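Local atomic coordinates of ricin B lectin (Clostridium thermocellum, PDB entry 3VSF), a protein that probably trims beta-1,3-galactan chains as an exo-acting family 43 glycoside hydrolase and carries a beta-trefoil module that binds galactose. Residues A[200-205]-A[233-238]; A[207-212]-A[248-253]; A[362-367]-A[371-376]; A[385-390]-A[398-403]. All blocks are in the same frame, centred on the assembly; numbering follows the deposited sequence.

Contact 1 of 4, residues A[200-205]-A[233-238]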
# COMPACT_ATOMS: atom_id res chain seq x y z
N ILE A 200 -7.22 -16.17 -7.33
CA ILE A 200 -8.01 -15.12 -7.95
C ILE A 200 -7.27 -14.52 -9.14
O ILE A 200 -6.06 -14.31 -9.08
CB ILE A 200 -8.39 -14.02 -6.94
CG1 ILE A 200 -9.35 -13.01 -7.58
CG2 ILE A 200 -7.14 -13.33 -6.41
CD1 ILE A 200 -9.84 -11.95 -6.62
N SER A 201 -7.99 -14.25 -10.22
CA SER A 201 -7.39 -13.68 -11.42
C SER A 201 -8.43 -12.97 -12.28
O SER A 201 -9.63 -13.22 -12.15
CB SER A 201 -6.69 -14.77 -12.24
OG SER A 201 -7.62 -15.74 -12.70
N ALA A 202 -7.96 -12.08 -13.15
CA ALA A 202 -8.84 -11.33 -14.03
C ALA A 202 -9.22 -12.14 -15.26
O ALA A 202 -8.36 -12.56 -16.04
CB ALA A 202 -8.18 -10.02 -14.44
N ALA A 203 -10.52 -12.35 -15.44
CA ALA A 203 -11.03 -13.11 -16.58
C ALA A 203 -11.90 -12.23 -17.48
O ALA A 203 -12.14 -11.06 -17.17
CB ALA A 203 -11.82 -14.32 -16.10
N ASN A 204 -12.35 -12.80 -18.59
CA ASN A 204 -13.22 -12.09 -19.52
C ASN A 204 -12.60 -10.78 -20.00
O ASN A 204 -13.24 -9.73 -19.92
CB ASN A 204 -14.59 -11.84 -18.89
CG ASN A 204 -15.65 -11.47 -19.91
OD1 ASN A 204 -15.34 -10.96 -20.99
ND2 ASN A 204 -16.91 -11.71 -19.57
N GLU A 205 -11.37 -10.85 -20.48
CA GLU A 205 -10.65 -9.67 -20.95
C GLU A 205 -10.40 -8.66 -19.83
O GLU A 205 -10.63 -7.46 -20.00
CB GLU A 205 -11.40 -9.00 -22.10
CG GLU A 205 -11.15 -9.64 -23.46
CD GLU A 205 -9.70 -9.54 -23.89
OE1 GLU A 205 -9.05 -10.59 -24.03
OE2 GLU A 205 -9.22 -8.40 -24.09
N GLN A 233 -13.68 -3.98 -14.44
CA GLN A 233 -12.30 -3.98 -14.93
C GLN A 233 -11.27 -3.67 -13.84
O GLN A 233 -10.49 -2.72 -13.97
CB GLN A 233 -12.17 -2.99 -16.09
CG GLN A 233 -10.91 -3.15 -16.93
CD GLN A 233 -10.93 -2.26 -18.17
OE1 GLN A 233 -11.93 -1.61 -18.46
NE2 GLN A 233 -9.82 -2.24 -18.89
N ARG A 234 -11.27 -4.47 -12.78
CA ARG A 234 -10.31 -4.29 -11.70
C ARG A 234 -9.12 -5.23 -11.88
O ARG A 234 -9.28 -6.38 -12.28
CB ARG A 234 -10.97 -4.54 -10.34
CG ARG A 234 -12.19 -3.67 -10.08
CD ARG A 234 -11.88 -2.20 -10.29
NE ARG A 234 -10.81 -1.73 -9.42
CZ ARG A 234 -10.31 -0.50 -9.44
NH1 ARG A 234 -10.78 0.39 -10.31
NH2 ARG A 234 -9.34 -0.16 -8.61
N GLU A 235 -7.92 -4.72 -11.59
CA GLU A 235 -6.70 -5.49 -11.78
C GLU A 235 -5.88 -5.60 -10.50
O GLU A 235 -6.30 -5.14 -9.44
CB GLU A 235 -5.85 -4.87 -12.89
CG GLU A 235 -6.62 -4.58 -14.17
CD GLU A 235 -7.36 -5.79 -14.68
OE1 GLU A 235 -6.77 -6.89 -14.70
OE2 GLU A 235 -8.55 -5.65 -15.04
N ALA A 236 -4.70 -6.22 -10.62
CA ALA A 236 -3.79 -6.39 -9.49
C ALA A 236 -4.51 -6.65 -8.17
O ALA A 236 -4.30 -5.93 -7.19
CB ALA A 236 -2.87 -5.19 -9.37
N PRO A 237 -5.37 -7.68 -8.13
CA PRO A 237 -6.17 -7.94 -6.93
C PRO A 237 -5.35 -8.50 -5.77
O PRO A 237 -4.40 -9.26 -5.99
CB PRO A 237 -7.17 -8.99 -7.42
CG PRO A 237 -6.44 -9.72 -8.49
CD PRO A 237 -5.59 -8.69 -9.18
N CYS A 238 -5.72 -8.12 -4.55
CA CYS A 238 -5.09 -8.64 -3.35
C CYS A 238 -6.17 -9.09 -2.38
O CYS A 238 -7.01 -8.30 -1.96
CB CYS A 238 -4.21 -7.58 -2.69
SG CYS A 238 -2.84 -6.98 -3.71
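Ile200 and Pro237 meet by sliding past one another in opposite directions, the delta methyl of the isoleucine alongside the proline ring. Their closest atoms are Ile200 CD1 and Pro237 CB, 4.1 Å apart. The isoleucine reaches this far because its long branch is fully stretched: CG1 lies opposite the backbone N (chi1 -174°) and CD1 continues the line (chi2 176°). Pro237 supplies the larger share of the apolar surface, and Leu248 lies against both residues.

Further along, Ala202 and Glu235 make the second point of touch. Here the methyl group is short, and the glutamate does the reaching. Its chain bends at chi2 (-53°) and brings OE1 to 3.4 Å from Ala202 CB, a van der Waals approach of a carboxylate oxygen to a methyl. The backbones remain well apart, with Ala202 CA and Glu235 CA separated by 6.6 Å, though the Ala202 methyl also approaches the carbonyl oxygen of Arg234. The guanidinium group of Arg234 is turned from Ala202, and its NE is hydrogen-bonded to Thr250 OG1.

All the touching residues are buried. The contact joins successive four-stranded blades of the five-bladed beta-propeller that is characteristic of family 43 glycoside hydrolases. Asn188 lies at the seam: its ND2 donates to Pro237 O and its backbone pairs with Ile200. Strand 197-203 lies within its blade, between 187-191 and 208-214, whereas 237-241 is an edge strand, the first of the next blade, and is flanked by 246-251.

Contact 2 of 4, residues A[207-212]-A[248-253]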
# COMPACT_ATOMS: atom_id res chain seq x y z
N MET A 207 -12.02 -7.81 -17.57
CA MET A 207 -13.23 -7.07 -17.22
C MET A 207 -13.88 -7.63 -15.96
O MET A 207 -14.54 -6.91 -15.22
CB MET A 207 -14.23 -7.09 -18.37
CG MET A 207 -13.72 -6.42 -19.64
SD MET A 207 -13.44 -4.65 -19.44
CE MET A 207 -15.06 -4.11 -18.91
N ASP A 208 -13.68 -8.93 -15.72
CA ASP A 208 -14.27 -9.58 -14.56
C ASP A 208 -13.20 -10.24 -13.70
O ASP A 208 -12.16 -10.67 -14.20
CB ASP A 208 -15.29 -10.63 -14.99
CG ASP A 208 -16.36 -10.06 -15.91
OD1 ASP A 208 -16.60 -8.84 -15.87
OD2 ASP A 208 -16.96 -10.84 -16.69
N LEU A 209 -13.45 -10.30 -12.39
CA LEU A 209 -12.56 -11.00 -11.48
C LEU A 209 -13.14 -12.36 -11.12
O LEU A 209 -14.30 -12.47 -10.73
CB LEU A 209 -12.34 -10.19 -10.20
CG LEU A 209 -11.32 -9.04 -10.27
CD1 LEU A 209 -11.29 -8.28 -8.96
CD2 LEU A 209 -9.94 -9.57 -10.62
N HIS A 210 -12.33 -13.40 -11.28
CA HIS A 210 -12.75 -14.75 -10.94
C HIS A 210 -12.04 -15.27 -9.70
O HIS A 210 -10.81 -15.29 -9.63
CB HIS A 210 -12.52 -15.70 -12.12
CG HIS A 210 -13.57 -15.62 -13.19
ND1 HIS A 210 -13.55 -16.41 -14.32
CD2 HIS A 210 -14.68 -14.85 -13.29
CE1 HIS A 210 -14.60 -16.12 -15.07
NE2 HIS A 210 -15.30 -15.18 -14.47
N LEU A 211 -12.83 -15.68 -8.71
CA LEU A 211 -12.29 -16.28 -7.50
C LEU A 211 -12.45 -17.80 -7.56
O LEU A 211 -13.56 -18.31 -7.43
CB LEU A 211 -12.99 -15.73 -6.26
CG LEU A 211 -12.51 -16.27 -4.91
CD1 LEU A 211 -11.04 -15.95 -4.70
CD2 LEU A 211 -13.35 -15.72 -3.78
N TYR A 212 -11.34 -18.50 -7.76
CA TYR A 212 -11.36 -19.95 -7.86
C TYR A 212 -11.01 -20.61 -6.53
O TYR A 212 -10.04 -20.22 -5.88
CB TYR A 212 -10.39 -20.43 -8.94
CG TYR A 212 -10.61 -19.82 -10.30
CD1 TYR A 212 -11.58 -20.32 -11.16
CD2 TYR A 212 -9.86 -18.73 -10.73
CE1 TYR A 212 -11.78 -19.76 -12.41
CE2 TYR A 212 -10.06 -18.17 -11.97
CZ TYR A 212 -11.02 -18.69 -12.81
OH TYR A 212 -11.22 -18.12 -14.05
N LEU A 248 -10.71 -6.98 -0.51
CA LEU A 248 -10.15 -7.12 -1.85
C LEU A 248 -9.61 -5.79 -2.37
O LEU A 248 -10.37 -4.95 -2.86
CB LEU A 248 -11.20 -7.68 -2.81
CG LEU A 248 -10.73 -7.98 -4.24
CD1 LEU A 248 -9.53 -8.92 -4.22
CD2 LEU A 248 -11.86 -8.56 -5.06
N ILE A 249 -8.30 -5.61 -2.28
CA ILE A 249 -7.64 -4.42 -2.80
C ILE A 249 -7.31 -4.60 -4.28
O ILE A 249 -6.59 -5.52 -4.65
CB ILE A 249 -6.34 -4.09 -2.03
CG1 ILE A 249 -6.66 -3.51 -0.65
CG2 ILE A 249 -5.49 -3.12 -2.82
CD1 ILE A 249 -7.30 -4.49 0.31
N THR A 250 -7.85 -3.72 -5.11
CA THR A 250 -7.65 -3.82 -6.55
C THR A 250 -7.08 -2.53 -7.12
O THR A 250 -6.98 -1.52 -6.43
CB THR A 250 -8.96 -4.14 -7.29
OG1 THR A 250 -9.91 -3.09 -7.06
CG2 THR A 250 -9.54 -5.46 -6.78
N SER A 251 -6.71 -2.57 -8.40
CA SER A 251 -6.24 -1.38 -9.10
C SER A 251 -7.07 -1.18 -10.36
O SER A 251 -7.99 -1.95 -10.64
CB SER A 251 -4.76 -1.50 -9.46
OG SER A 251 -4.57 -2.44 -10.50
N GLY A 252 -6.74 -0.15 -11.13
CA GLY A 252 -7.40 0.10 -12.39
C GLY A 252 -6.63 -0.53 -13.53
O GLY A 252 -5.54 -1.06 -13.34
N CYS A 253 -7.20 -0.48 -14.73
CA CYS A 253 -6.55 -1.04 -15.91
C CYS A 253 -6.05 0.07 -16.82
O CYS A 253 -6.76 0.52 -17.72
CB CYS A 253 -7.50 -1.96 -16.66
SG CYS A 253 -6.71 -2.93 -17.98
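A chi1 of -80° places CG of Leu209 beside its backbone N, and an extended chi2 (176°) then carries CD1 out towards Leu248 and Thr250. Leu248 answers with CG opposite its own backbone N, and the two leucines arrive tip to tip. The meeting belongs to the five-bladed beta-propeller of family 43 enzymes: strands 208-214 and 246-251 are central, non-edge strands of successive four-stranded blades and face each other across the interface. Leu209 CD1 is the hub, 4.0 Å from Leu248 CD2 and equally 4.0 Å from Thr250 CG2.

Leu209 and Thr250 cross obliquely, with the threonine turning its methyl to the leucine while OG1 is hydrogen-bonded to Arg234 NE. The polar and apolar branches of Thr250 are thus both used in a buried setting. Pro237 packs on both leucines and extends the apolar patch.

A classic beta bulge at Met207 and Asp208, both opposite Ala203, begins the first strand. Next to Leu209 in sequence, the ring of His210 meets Tyr182 edge-to-face, and its ND1 donates to Tyr212 OH at 2.9 Å, with the oxygen only 2° out of the imidazole plane.

Contact 3 of 4, residues A[362-367]-A[371-376]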
# COMPACT_ATOMS: atom_id res chain seq x y z
N ARG A 362 9.87 17.72 19.05
CA ARG A 362 8.47 18.05 19.27
C ARG A 362 8.26 19.56 19.36
O ARG A 362 9.14 20.28 19.84
CB ARG A 362 7.96 17.37 20.54
CG ARG A 362 7.88 15.85 20.45
CD ARG A 362 7.86 15.23 21.84
NE ARG A 362 6.96 14.08 21.93
CZ ARG A 362 7.31 12.83 21.61
NH1 ARG A 362 8.53 12.56 21.18
NH2 ARG A 362 6.42 11.85 21.73
N TYR A 363 7.11 20.03 18.91
CA TYR A 363 6.82 21.46 18.90
C TYR A 363 5.42 21.79 19.40
O TYR A 363 4.52 20.95 19.38
CB TYR A 363 7.01 22.04 17.50
CG TYR A 363 8.43 22.03 16.99
CD1 TYR A 363 9.34 22.99 17.39
CD2 TYR A 363 8.85 21.06 16.09
CE1 TYR A 363 10.64 22.99 16.92
CE2 TYR A 363 10.15 21.05 15.61
CZ TYR A 363 11.04 22.01 16.03
OH TYR A 363 12.33 22.00 15.56
N LYS A 364 5.25 23.04 19.84
CA LYS A 364 3.94 23.59 20.13
C LYS A 364 3.75 24.85 19.30
O LYS A 364 4.68 25.66 19.17
CB LYS A 364 3.81 23.93 21.62
CG LYS A 364 3.35 22.78 22.49
CD LYS A 364 3.32 23.20 23.96
CE LYS A 364 2.70 22.12 24.83
NZ LYS A 364 1.25 21.94 24.54
N LEU A 365 2.57 25.03 18.73
CA LEU A 365 2.28 26.21 17.93
C LEU A 365 1.39 27.18 18.71
O LEU A 365 0.19 26.95 18.85
CB LEU A 365 1.64 25.83 16.60
CG LEU A 365 2.56 25.10 15.63
CD1 LEU A 365 1.82 24.66 14.38
CD2 LEU A 365 3.75 25.98 15.26
N VAL A 366 1.98 28.26 19.20
CA VAL A 366 1.27 29.22 20.04
C VAL A 366 0.79 30.42 19.24
O VAL A 366 1.58 31.10 18.58
CB VAL A 366 2.17 29.71 21.19
CG1 VAL A 366 1.35 30.52 22.18
CG2 VAL A 366 2.83 28.53 21.88
N ASN A 367 -0.51 30.69 19.31
CA ASN A 367 -1.10 31.83 18.62
C ASN A 367 -0.72 33.14 19.30
O ASN A 367 -0.74 33.25 20.53
CB ASN A 367 -2.62 31.69 18.55
CG ASN A 367 -3.27 32.76 17.70
OD1 ASN A 367 -2.70 33.19 16.69
ND2 ASN A 367 -4.45 33.20 18.09
N GLY A 371 -2.91 33.30 22.49
CA GLY A 371 -1.99 32.67 23.42
C GLY A 371 -2.26 31.19 23.54
O GLY A 371 -1.58 30.48 24.28
N LYS A 372 -3.27 30.71 22.81
CA LYS A 372 -3.60 29.30 22.78
C LYS A 372 -2.70 28.56 21.80
O LYS A 372 -2.05 29.18 20.95
CB LYS A 372 -5.07 29.11 22.39
CG LYS A 372 -6.07 29.76 23.33
CD LYS A 372 -6.10 29.06 24.68
CE LYS A 372 -7.18 29.64 25.58
NZ LYS A 372 -6.94 31.07 25.91
N VAL A 373 -2.65 27.24 21.91
CA VAL A 373 -1.78 26.44 21.05
C VAL A 373 -2.57 25.53 20.12
O VAL A 373 -3.72 25.18 20.39
CB VAL A 373 -0.80 25.58 21.88
CG1 VAL A 373 0.07 26.47 22.75
CG2 VAL A 373 -1.57 24.57 22.72
N LEU A 374 -1.94 25.13 19.01
CA LEU A 374 -2.57 24.26 18.04
C LEU A 374 -2.87 22.90 18.66
O LEU A 374 -2.00 22.28 19.27
CB LEU A 374 -1.68 24.10 16.80
CG LEU A 374 -2.41 23.67 15.53
CD1 LEU A 374 -3.45 24.71 15.15
CD2 LEU A 374 -1.42 23.45 14.39
N ASP A 375 -4.10 22.44 18.49
CA ASP A 375 -4.55 21.21 19.14
C ASP A 375 -5.59 20.49 18.29
O ASP A 375 -6.06 21.02 17.28
CB ASP A 375 -5.13 21.53 20.52
CG ASP A 375 -5.44 20.30 21.34
OD1 ASP A 375 -4.68 19.31 21.25
OD2 ASP A 375 -6.45 20.30 22.07
N VAL A 376 -5.94 19.27 18.69
CA VAL A 376 -7.00 18.52 18.03
C VAL A 376 -8.23 18.49 18.93
O VAL A 376 -8.12 18.28 20.13
CB VAL A 376 -6.56 17.08 17.72
CG1 VAL A 376 -7.71 16.29 17.11
CG2 VAL A 376 -5.36 17.07 16.79
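Leu365 and Leu374 form the tight half of this contact, lying side by side and pointing the same way. Contact runs the length of both side chains. At their base Leu365 CB is 3.7 Å from Leu374 CB, and at their ends Leu365 CD1 is 3.5 Å from Leu374 CD2. Just behind them the chains are joined by Leu374 N donating to Leu365 O (2.8 Å), in the carbonyl plane. A straighter bond follows from Asn367 N to Lys372 O (2.7 Å, 172° at the hydrogen). Between these bonds sits the non-hydrogen-bonded pair Val366 and Val373, the single bridge of the hairpin. Val366 CG2 meets Val373 CG1 at 3.6 Å, the two valines set at a slant to each other.

Towards the turn the grip weakens and solvent gains access. Gly371, which occupies the turn, is exposed, and its N reaches Asn367 O (2.9 Å) from 43° above the carbonyl plane in a bent bond.

The strands make an angle of 114°, far from a flat antiparallel pair. This is a corner of the beta-trefoil: 363-367 is paired with 494-498, whereas 373-376 turns off to pair with 385-390. Leu496 and Ile387 continue the apolar packing around the two leucines.

The three hydrogen bonds between the two segments all join main-chain groups, and the closest side-chain pairs are apolar, consistent with a corner held mainly by backbone bonding and hydrophobic packing.

Contact 4 of 4, residues A[385-390]-A[398-403]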
# COMPACT_ATOMS: atom_id res chain seq x y z
N ALA A 385 -10.40 14.64 12.14
CA ALA A 385 -10.78 15.36 13.35
C ALA A 385 -10.48 16.85 13.21
O ALA A 385 -9.45 17.24 12.66
CB ALA A 385 -10.05 14.79 14.56
N GLN A 386 -11.40 17.68 13.71
CA GLN A 386 -11.27 19.13 13.60
C GLN A 386 -10.09 19.66 14.40
O GLN A 386 -9.85 19.24 15.53
CB GLN A 386 -12.56 19.81 14.06
CG GLN A 386 -12.48 21.33 14.13
CD GLN A 386 -12.41 21.98 12.76
OE1 GLN A 386 -13.24 21.70 11.89
NE2 GLN A 386 -11.43 22.84 12.56
N ILE A 387 -9.35 20.60 13.81
CA ILE A 387 -8.23 21.24 14.48
C ILE A 387 -8.69 22.50 15.19
O ILE A 387 -9.31 23.38 14.59
CB ILE A 387 -7.10 21.60 13.50
CG1 ILE A 387 -6.54 20.33 12.85
CG2 ILE A 387 -5.99 22.35 14.22
CD1 ILE A 387 -5.94 19.35 13.84
N VAL A 388 -8.40 22.60 16.49
CA VAL A 388 -8.81 23.74 17.28
C VAL A 388 -7.65 24.28 18.11
O VAL A 388 -6.64 23.60 18.29
CB VAL A 388 -9.96 23.38 18.24
CG1 VAL A 388 -11.17 22.91 17.45
CG2 VAL A 388 -9.52 22.32 19.23
N GLN A 389 -7.80 25.50 18.61
CA GLN A 389 -6.82 26.07 19.53
C GLN A 389 -7.24 25.75 20.96
O GLN A 389 -8.43 25.71 21.28
CB GLN A 389 -6.71 27.59 19.35
CG GLN A 389 -7.92 28.36 19.85
CD GLN A 389 -7.68 29.86 19.90
OE1 GLN A 389 -6.63 30.34 19.46
NE2 GLN A 389 -8.64 30.60 20.43
N TRP A 390 -6.26 25.50 21.82
CA TRP A 390 -6.54 25.17 23.21
C TRP A 390 -5.45 25.69 24.13
O TRP A 390 -4.36 26.04 23.68
CB TRP A 390 -6.70 23.66 23.38
CG TRP A 390 -7.53 23.27 24.56
CD1 TRP A 390 -7.09 23.03 25.83
CD2 TRP A 390 -8.95 23.08 24.59
NE1 TRP A 390 -8.15 22.70 26.65
CE2 TRP A 390 -9.30 22.73 25.91
CE3 TRP A 390 -9.96 23.18 23.62
CZ2 TRP A 390 -10.62 22.47 26.28
CZ3 TRP A 390 -11.26 22.93 24.00
CH2 TRP A 390 -11.58 22.58 25.32
N GLN A 398 -1.21 18.38 21.56
CA GLN A 398 -0.70 19.72 21.28
C GLN A 398 0.78 19.70 20.87
O GLN A 398 1.43 20.74 20.83
CB GLN A 398 -0.90 20.63 22.49
CG GLN A 398 -2.35 20.78 22.91
CD GLN A 398 -2.51 21.66 24.14
OE1 GLN A 398 -1.55 21.95 24.84
NE2 GLN A 398 -3.74 22.09 24.39
N GLN A 399 1.29 18.52 20.57
CA GLN A 399 2.68 18.37 20.15
C GLN A 399 2.75 17.95 18.69
O GLN A 399 1.98 17.10 18.24
CB GLN A 399 3.40 17.36 21.04
CG GLN A 399 3.22 17.63 22.53
CD GLN A 399 3.98 16.66 23.40
OE1 GLN A 399 5.06 16.18 23.03
NE2 GLN A 399 3.43 16.35 24.57
N TRP A 400 3.68 18.54 17.94
CA TRP A 400 3.74 18.34 16.50
C TRP A 400 5.16 18.13 15.98
O TRP A 400 6.09 18.83 16.38
CB TRP A 400 3.09 19.52 15.77
CG TRP A 400 1.68 19.80 16.22
CD1 TRP A 400 1.30 20.48 17.34
CD2 TRP A 400 0.47 19.40 15.56
NE1 TRP A 400 -0.07 20.54 17.41
CE2 TRP A 400 -0.60 19.88 16.33
CE3 TRP A 400 0.20 18.69 14.39
CZ2 TRP A 400 -1.93 19.67 15.98
CZ3 TRP A 400 -1.13 18.48 14.04
CH2 TRP A 400 -2.17 18.97 14.83
N TYR A 401 5.32 17.17 15.07
CA TYR A 401 6.59 16.96 14.38
C TYR A 401 6.64 17.85 13.14
O TYR A 401 5.62 18.31 12.65
CB TYR A 401 6.75 15.51 13.95
CG TYR A 401 6.79 14.51 15.08
CD1 TYR A 401 7.88 14.44 15.94
CD2 TYR A 401 5.75 13.61 15.27
CE1 TYR A 401 7.92 13.52 16.97
CE2 TYR A 401 5.79 12.68 16.30
CZ TYR A 401 6.87 12.65 17.14
OH TYR A 401 6.91 11.73 18.17
N LEU A 402 7.85 18.07 12.63
CA LEU A 402 8.02 18.81 11.39
C LEU A 402 8.89 18.03 10.40
O LEU A 402 10.10 17.93 10.57
CB LEU A 402 8.62 20.19 11.65
CG LEU A 402 7.76 21.18 12.43
CD1 LEU A 402 8.49 22.50 12.60
CD2 LEU A 402 6.42 21.39 11.75
N VAL A 403 8.25 17.48 9.37
CA VAL A 403 8.95 16.65 8.39
C VAL A 403 9.16 17.38 7.07
O VAL A 403 8.20 17.63 6.33
CB VAL A 403 8.18 15.34 8.12
CG1 VAL A 403 8.93 14.48 7.12
CG2 VAL A 403 7.95 14.58 9.42
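The amide of Gln398 is gripped at both ends: NE2 donates to Thr391 O, and OE1 accepts from Asn393 N. Held in this way, NE2 comes against Trp390, 3.5 Å from CB and 3.8 Å from CD1 of that residue. The two side chains are set at a slant, with the planes of indole and amide 51° apart, and the nitrogen approaches the ring obliquely. With its chain extended beyond CG (chi2 179°), Gln398 carries the amide across to Trp390, although the nearest alpha carbons of the two chains, those of Trp390 and Gln398, are 8.2 Å apart. The indole turns off from the glutamine and is partly exposed.

Gln398 and Trp400 occupy the first and last places of a Q-x-W sequence, the signature of the ricin-type beta-trefoil, here Gln-Gln-Trp. The glutamine braces the loop that follows strand 385-390, and the tryptophan turns into the core.

There Ile387 comes at Trp400 from the opposite direction. Its CD1 lies 3.9 Å from Trp400 CH2, at the rim of the indole and near the ring plane, so the methyl abuts an edge and does not cover a face. The pyrrole side of the same indole is fixed by NE1 donating to Leu374 O, and Leu374 in turn packs on Ile387. Asp422, which binds beta-D-galactose, has its side chain about 7 Å from that of Ile387. Within strand 385-390, Gln386 NE2 donates to Ile387 O at 3.0 Å, nearly straight at 173°.

The four contacts fall into two pairs, one in each domain. Contacts 1 and 2 come first along the chain, with alternating segments and centres 3 Å apart; both join the same two blades of the propeller, one using strands 197-203 and 237-241, the other their sheet neighbours 208-214 and 246-251. Contacts 3 and 4 follow in series within the beta-trefoil, centres 7 Å apart, and each links the same two trefoil sheets; strands 373-376 and 385-390 are neighbours, with Val373 N to Trp390 O at 2.7 Å. Between the pairs, centres are 39 to 48 Å apart and nothing touches, consistent with a catalytic propeller and a sugar-binding module each having its own core.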